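Local coordinates for protein hydrogenase 2 maturation peptidase (Thaumarchaeota archaeon SCGC AB-539-E09, PDB 5TTX) that is probably an endopeptidase that matures a hydrogenase by clipping the C-terminal extension from its large-subunit precursor, at residues Glu73-Lys81 with Glu142-Leu153. Numbering follows the deposited sequence.
Sequences EGPPGRLSK and EVEAATHAAVDL
Ala146 O accepts the helical hydrogen bond from Ala150 N at 2.8 Å, and Leu79 drives a methyl against that same bonded pair. CD1 of Leu79 comes within 3.4 Å of Ala150 N, close enough that the methyl rests on the helix backbone as well as on side chains. It also meets Ala149 CB at 3.7 Å and, methyl to methyl, Leu153 CD1 at 4.0 Å. With its CG anti to the carbonyl carbon (chi1 -72°), Leu79 carries CD1 onto the helix between Ala146 and Leu153, while Phe25 and Cys128 border the same side chain. Toward the start of the helix the contact passes to backbone: Gly77 O lies 3.6 Å from Ala146 CB. Gly77 is the third residue of a type II turn from Pro75 to Arg78 with phi 86°, and a beta carbon here would sit about 3.1 Å from Glu142 O. Glu142 packs against Pro76 of the turn, its CB 3.6 Å from Pro76 O and its bent chain running alongside Pro76 CB. An alanine in place of Glu142 would be likely to open a gap beside Pro76 CB, where CG and the carboxylate now lie. The axes of strand 79-81 and helix 142-153 approach to 10.0 Å at 27°; the contact thus joins edge strand 79-83, antiparallel to strand 122-128, to helix 141-158, as in the helix-flanked mixed five-stranded sheet of hydrogenase maturation proteases.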
# COMPACT_ATOMS: atom_id res chain seq x y z
N GLU A 73 28.45 -7.47 37.49
CA GLU A 73 29.76 -7.64 38.10
C GLU A 73 30.10 -6.40 38.90
O GLU A 73 29.97 -5.27 38.42
CB GLU A 73 30.83 -7.88 37.05
CG GLU A 73 30.54 -8.99 36.08
CD GLU A 73 31.81 -9.49 35.41
OE1 GLU A 73 31.78 -10.58 34.80
OE2 GLU A 73 32.84 -8.79 35.53
N GLY A 74 30.53 -6.60 40.14
CA GLY A 74 30.90 -5.50 40.99
C GLY A 74 30.39 -5.72 42.39
O GLY A 74 29.54 -6.58 42.64
N PRO A 75 30.88 -4.91 43.33
CA PRO A 75 30.56 -5.14 44.74
C PRO A 75 29.19 -4.58 45.08
O PRO A 75 28.66 -3.70 44.39
CB PRO A 75 31.66 -4.36 45.47
CG PRO A 75 31.88 -3.17 44.59
CD PRO A 75 31.68 -3.68 43.14
N PRO A 76 28.59 -5.08 46.17
CA PRO A 76 27.32 -4.51 46.64
C PRO A 76 27.42 -3.00 46.84
O PRO A 76 28.44 -2.48 47.31
CB PRO A 76 27.08 -5.24 47.96
CG PRO A 76 27.78 -6.57 47.78
CD PRO A 76 29.02 -6.25 46.95
N GLY A 77 26.35 -2.30 46.47
CA GLY A 77 26.32 -0.85 46.55
C GLY A 77 26.89 -0.13 45.34
O GLY A 77 26.83 1.09 45.28
N ARG A 78 27.50 -0.84 44.40
CA ARG A 78 27.88 -0.22 43.13
C ARG A 78 26.62 0.23 42.38
O ARG A 78 25.62 -0.48 42.33
CB ARG A 78 28.71 -1.21 42.30
CG ARG A 78 29.06 -0.78 40.91
CD ARG A 78 30.06 0.36 40.89
NE ARG A 78 31.29 0.06 41.63
CZ ARG A 78 32.27 -0.75 41.23
NH1 ARG A 78 33.32 -0.92 42.02
NH2 ARG A 78 32.21 -1.39 40.07
N LEU A 79 26.67 1.42 41.81
CA LEU A 79 25.56 1.98 41.05
C LEU A 79 25.89 1.95 39.57
O LEU A 79 27.05 2.02 39.16
CB LEU A 79 25.24 3.42 41.47
CG LEU A 79 24.56 3.60 42.83
CD1 LEU A 79 24.25 5.11 43.12
CD2 LEU A 79 23.30 2.74 42.93
N SER A 80 24.84 1.87 38.75
CA SER A 80 24.96 1.72 37.31
C SER A 80 23.89 2.57 36.65
O SER A 80 22.70 2.34 36.85
CB SER A 80 24.78 0.25 36.90
OG SER A 80 25.43 0.00 35.69
N LYS A 81 24.30 3.55 35.86
CA LYS A 81 23.36 4.42 35.18
C LYS A 81 23.35 4.06 33.70
O LYS A 81 24.41 3.93 33.08
CB LYS A 81 23.73 5.90 35.37
CG LYS A 81 22.75 6.88 34.70
CD LYS A 81 23.11 8.33 35.03
CE LYS A 81 24.60 8.57 34.88
NZ LYS A 81 24.91 9.26 33.59
N GLU A 142 25.75 -1.60 52.60
CA GLU A 142 26.20 -1.07 51.32
C GLU A 142 25.06 -0.43 50.55
O GLU A 142 25.21 0.68 50.01
CB GLU A 142 26.83 -2.18 50.47
CG GLU A 142 28.11 -2.71 51.05
CD GLU A 142 27.87 -4.01 51.83
OE1 GLU A 142 28.72 -4.92 51.72
OE2 GLU A 142 26.84 -4.10 52.56
N VAL A 143 23.91 -1.09 50.50
CA VAL A 143 22.86 -0.58 49.63
C VAL A 143 22.16 0.60 50.27
O VAL A 143 21.75 1.54 49.58
CB VAL A 143 21.89 -1.71 49.24
CG1 VAL A 143 20.68 -1.15 48.51
CG2 VAL A 143 22.63 -2.76 48.38
N GLU A 144 22.08 0.61 51.59
CA GLU A 144 21.67 1.82 52.28
C GLU A 144 22.55 2.99 51.90
O GLU A 144 22.05 4.09 51.63
CB GLU A 144 21.70 1.62 53.80
CG GLU A 144 21.74 2.98 54.52
CD GLU A 144 20.78 3.12 55.67
OE1 GLU A 144 20.45 2.10 56.33
OE2 GLU A 144 20.35 4.27 55.93
N ALA A 145 23.88 2.81 51.93
CA ALA A 145 24.73 3.93 51.57
C ALA A 145 24.54 4.29 50.10
O ALA A 145 24.62 5.48 49.73
CB ALA A 145 26.19 3.62 51.88
N ALA A 146 24.18 3.31 49.27
CA ALA A 146 24.01 3.58 47.86
C ALA A 146 22.75 4.39 47.60
O ALA A 146 22.68 5.10 46.58
CB ALA A 146 23.97 2.27 47.06
N THR A 147 21.75 4.30 48.50
CA THR A 147 20.56 5.11 48.32
C THR A 147 20.91 6.60 48.33
O THR A 147 20.37 7.38 47.54
CB THR A 147 19.51 4.81 49.40
OG1 THR A 147 20.05 5.05 50.70
CG2 THR A 147 19.02 3.38 49.29
N HIS A 148 21.84 7.00 49.19
CA HIS A 148 22.21 8.41 49.24
C HIS A 148 22.97 8.82 47.98
O HIS A 148 22.78 9.93 47.47
CB HIS A 148 23.03 8.71 50.50
CG HIS A 148 22.28 8.39 51.75
ND1 HIS A 148 21.30 9.21 52.26
CD2 HIS A 148 22.30 7.29 52.54
CE1 HIS A 148 20.76 8.65 53.32
NE2 HIS A 148 21.36 7.49 53.52
N ALA A 149 23.81 7.92 47.47
CA ALA A 149 24.50 8.19 46.21
C ALA A 149 23.51 8.28 45.05
O ALA A 149 23.63 9.15 44.18
CB ALA A 149 25.53 7.09 45.94
N ALA A 150 22.52 7.38 45.03
CA ALA A 150 21.52 7.43 43.98
C ALA A 150 20.75 8.73 44.04
O ALA A 150 20.43 9.32 43.01
CB ALA A 150 20.58 6.22 44.08
N VAL A 151 20.48 9.22 45.26
CA VAL A 151 19.78 10.49 45.41
C VAL A 151 20.55 11.60 44.69
O VAL A 151 19.98 12.38 43.93
CB VAL A 151 19.58 10.81 46.91
CG1 VAL A 151 19.28 12.31 47.15
CG2 VAL A 151 18.45 9.96 47.46
N ASP A 152 21.87 11.64 44.89
CA ASP A 152 22.69 12.62 44.18
C ASP A 152 22.58 12.45 42.67
O ASP A 152 22.50 13.44 41.94
CB ASP A 152 24.14 12.52 44.62
CG ASP A 152 24.34 12.96 46.06
OD1 ASP A 152 23.46 13.67 46.61
OD2 ASP A 152 25.40 12.60 46.63
N LEU A 153 22.61 11.19 42.18
CA LEU A 153 22.51 10.99 40.74
C LEU A 153 21.18 11.50 40.22
O LEU A 153 21.12 12.14 39.16
CB LEU A 153 22.66 9.52 40.38
CG LEU A 153 24.06 8.94 40.34
CD1 LEU A 153 24.01 7.47 39.88
CD2 LEU A 153 24.92 9.78 39.43